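PDB 5FX0: calcium binding protein from Fasciola hepatica, which probably binds calcium ions through its EF-hand region and carries a dynein light chain-like domain, the part present in this structure. Local coordinates for residues G74-H79 and I96-R101. Sequence-based numbering, arbitrary orientation.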
loop_
_atom_site.group_PDB
_atom_site.type_symbol
_atom_site.label_atom_id
_atom_site.label_comp_id
_atom_site.label_asym_id
_atom_site.label_seq_id
_atom_site.Cartn_x
_atom_site.Cartn_y
_atom_site.Cartn_z
ATOM N N GLY A 74 3.773 -8.673 -5.769
ATOM C CA GLY A 74 2.493 -8.981 -6.375
ATOM C C GLY A 74 2.075 -7.788 -7.178
ATOM O O GLY A 74 2.921 -7.032 -7.631
ATOM N N SER A 75 0.773 -7.628 -7.349
ATOM C CA SER A 75 0.205 -6.531 -8.118
ATOM C C SER A 75 -0.537 -5.618 -7.151
ATOM O O SER A 75 -0.951 -6.033 -6.052
ATOM C CB SER A 75 -0.757 -7.083 -9.161
ATOM O OG SER A 75 -0.356 -8.385 -9.588
ATOM N N TYR A 76 -0.707 -4.372 -7.552
ATOM C CA TYR A 76 -1.319 -3.377 -6.672
ATOM C C TYR A 76 -2.020 -2.329 -7.514
ATOM O O TYR A 76 -1.636 -2.102 -8.659
ATOM C CB TYR A 76 -0.284 -2.727 -5.731
ATOM C CG TYR A 76 0.670 -1.849 -6.460
ATOM C CD1 TYR A 76 1.788 -2.374 -7.088
ATOM C CD2 TYR A 76 0.415 -0.500 -6.611
ATOM C CE1 TYR A 76 2.644 -1.564 -7.811
ATOM C CE2 TYR A 76 1.269 0.322 -7.336
ATOM C CZ TYR A 76 2.378 -0.223 -7.929
ATOM O OH TYR A 76 3.216 0.592 -8.643
ATOM N N TRP A 77 -3.035 -1.717 -6.910
ATOM C CA TRP A 77 -3.814 -0.618 -7.454
ATOM C C TRP A 77 -4.050 0.298 -6.260
ATOM O O TRP A 77 -4.486 -0.168 -5.215
ATOM C CB TRP A 77 -5.147 -1.152 -8.000
ATOM C CG TRP A 77 -4.946 -2.225 -8.994
ATOM C CD1 TRP A 77 -4.801 -2.078 -10.346
ATOM C CD2 TRP A 77 -4.789 -3.629 -8.722
ATOM N NE1 TRP A 77 -4.596 -3.305 -10.934
ATOM C CE2 TRP A 77 -4.578 -4.273 -9.966
ATOM C CE3 TRP A 77 -4.798 -4.402 -7.550
ATOM C CZ2 TRP A 77 -4.377 -5.645 -10.072
ATOM C CZ3 TRP A 77 -4.609 -5.770 -7.659
ATOM C CH2 TRP A 77 -4.400 -6.378 -8.920
ATOM N N MET A 78 -3.754 1.587 -6.381
ATOM C CA MET A 78 -3.821 2.490 -5.229
ATOM C C MET A 78 -4.519 3.809 -5.539
ATOM O O MET A 78 -4.723 4.167 -6.720
ATOM C CB MET A 78 -2.428 2.753 -4.655
ATOM C CG MET A 78 -1.463 3.506 -5.558
ATOM S SD MET A 78 -0.091 4.221 -4.617
ATOM C CE MET A 78 0.299 5.665 -5.616
ATOM N N HIS A 79 -4.903 4.494 -4.459
ATOM C CA HIS A 79 -5.414 5.863 -4.514
ATOM C C HIS A 79 -5.228 6.602 -3.170
ATOM O O HIS A 79 -5.558 6.068 -2.105
ATOM C CB HIS A 79 -6.889 5.895 -4.941
ATOM C CG HIS A 79 -7.346 7.246 -5.409
ATOM N ND1 HIS A 79 -6.897 7.820 -6.581
ATOM C CD2 HIS A 79 -8.199 8.140 -4.859
ATOM C CE1 HIS A 79 -7.458 9.005 -6.735
ATOM N NE2 HIS A 79 -8.255 9.223 -5.705
ATOM N N ILE A 96 8.540 -4.425 -4.311
ATOM C CA ILE A 96 8.021 -3.187 -4.878
ATOM C C ILE A 96 7.907 -2.268 -3.687
ATOM O O ILE A 96 7.323 -2.647 -2.684
ATOM C CB ILE A 96 6.632 -3.378 -5.539
ATOM C CG1 ILE A 96 6.760 -4.209 -6.832
ATOM C CG2 ILE A 96 5.961 -2.029 -5.826
ATOM C CD1 ILE A 96 5.463 -4.856 -7.295
ATOM N N CYS A 97 8.473 -1.070 -3.799
ATOM C CA CYS A 97 8.317 -0.035 -2.797
ATOM C C CYS A 97 7.371 1.062 -3.289
ATOM O O CYS A 97 7.608 1.658 -4.315
ATOM C CB CYS A 97 9.676 0.554 -2.438
ATOM S SG CYS A 97 9.561 1.851 -1.202
ATOM N N LEU A 98 6.305 1.295 -2.541
ATOM C CA LEU A 98 5.425 2.422 -2.721
ATOM C C LEU A 98 5.668 3.380 -1.552
ATOM O O LEU A 98 5.516 2.998 -0.407
ATOM C CB LEU A 98 3.960 1.975 -2.713
ATOM C CG LEU A 98 3.580 0.789 -3.592
ATOM C CD1 LEU A 98 2.102 0.494 -3.383
ATOM C CD2 LEU A 98 3.880 1.022 -5.080
ATOM N N ALA A 99 6.040 4.616 -1.846
ATOM C CA ALA A 99 6.224 5.648 -0.811
ATOM C C ALA A 99 5.609 6.936 -1.301
ATOM O O ALA A 99 5.786 7.309 -2.444
ATOM C CB ALA A 99 7.712 5.846 -0.485
ATOM N N TRP A 100 4.878 7.608 -0.443
ATOM C CA TRP A 100 4.290 8.874 -0.803
ATOM C C TRP A 100 3.999 9.715 0.423
ATOM O O TRP A 100 3.989 9.233 1.555
ATOM C CB TRP A 100 3.032 8.646 -1.623
ATOM C CG TRP A 100 1.922 8.090 -0.843
ATOM C CD1 TRP A 100 0.923 8.785 -0.256
ATOM C CD2 TRP A 100 1.676 6.715 -0.560
ATOM N NE1 TRP A 100 0.070 7.943 0.384
ATOM C CE2 TRP A 100 0.504 6.658 0.213
ATOM C CE3 TRP A 100 2.321 5.530 -0.889
ATOM C CZ2 TRP A 100 -0.038 5.449 0.674
ATOM C CZ3 TRP A 100 1.786 4.326 -0.435
ATOM C CH2 TRP A 100 0.621 4.295 0.335
ATOM N N ARG A 101 3.778 10.989 0.188
ATOM C CA ARG A 101 3.704 11.949 1.248
ATOM C C ARG A 101 2.311 12.521 1.289
ATOM O O ARG A 101 1.691 12.728 0.249
ATOM C CB ARG A 101 4.724 13.043 1.019
ATOM C CG ARG A 101 5.016 13.834 2.285
ATOM C CD ARG A 101 4.992 15.338 2.078
ATOM N NE ARG A 101 6.343 15.883 2.116
ATOM C CZ ARG A 101 6.816 16.845 1.326
ATOM N NH1 ARG A 101 6.076 17.406 0.359
ATOM N NH2 ARG A 101 8.072 17.242 1.505
#
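The ring of Y76 lies over the end of L98, with methyl CD2 above one face. CD2 sits 3.8 Å from the centroid of the Y76 ring and 26° off its normal, a CH-pi contact. This is the dynein light chain fold: strand 75-79 runs along one face of the four-stranded antiparallel sheet to which strand 95-101 belongs. The two segments run nearly parallel, 12° apart, but their axes are 10.0 Å apart. They are therefore layers packed by side chains, not paired neighbours in one sheet. Strand 75-79 pairs antiparallel with a strand of the second subunit and so carries that subunit's sheet across the dimer interface. This is consistent with the strand exchange of dynein light chain dimers.

With chi1 at 69°, Y76 CG sits between the backbone N and the carbonyl carbon, and the ring reaches toward strand 95-101 to meet L98. L98 CD2 is displaced toward the OH side of the ring and lies 3.5 Å from Y76 CZ. The second methyl, L98 CD1, lies along the same CD2-CE2 side but nearer the CB end, 3.8 Å from Y76 CD2. I96 CG2 approaches obliquely at Y76 CE1. The hydroxyl of Y76 is hydrogen-bonded to Q89 OE1 on strand 87-92, which ties the ring to the sheet beneath it. I18 of strand 15-20 touches both Y76 and I96.

M78 continues the layer toward W100. Its SD is 4.8 Å from the centroid of the W100 six-membered ring, a distant Met-aromatic contact above the face. The same sulfur only grazes L98 CD1. G74 marks the corner where the chain leaves strand 67-72 for the second layer. There the methyl I96 CD1 rests 3.4 Å from the carbonyl oxygen G74 O.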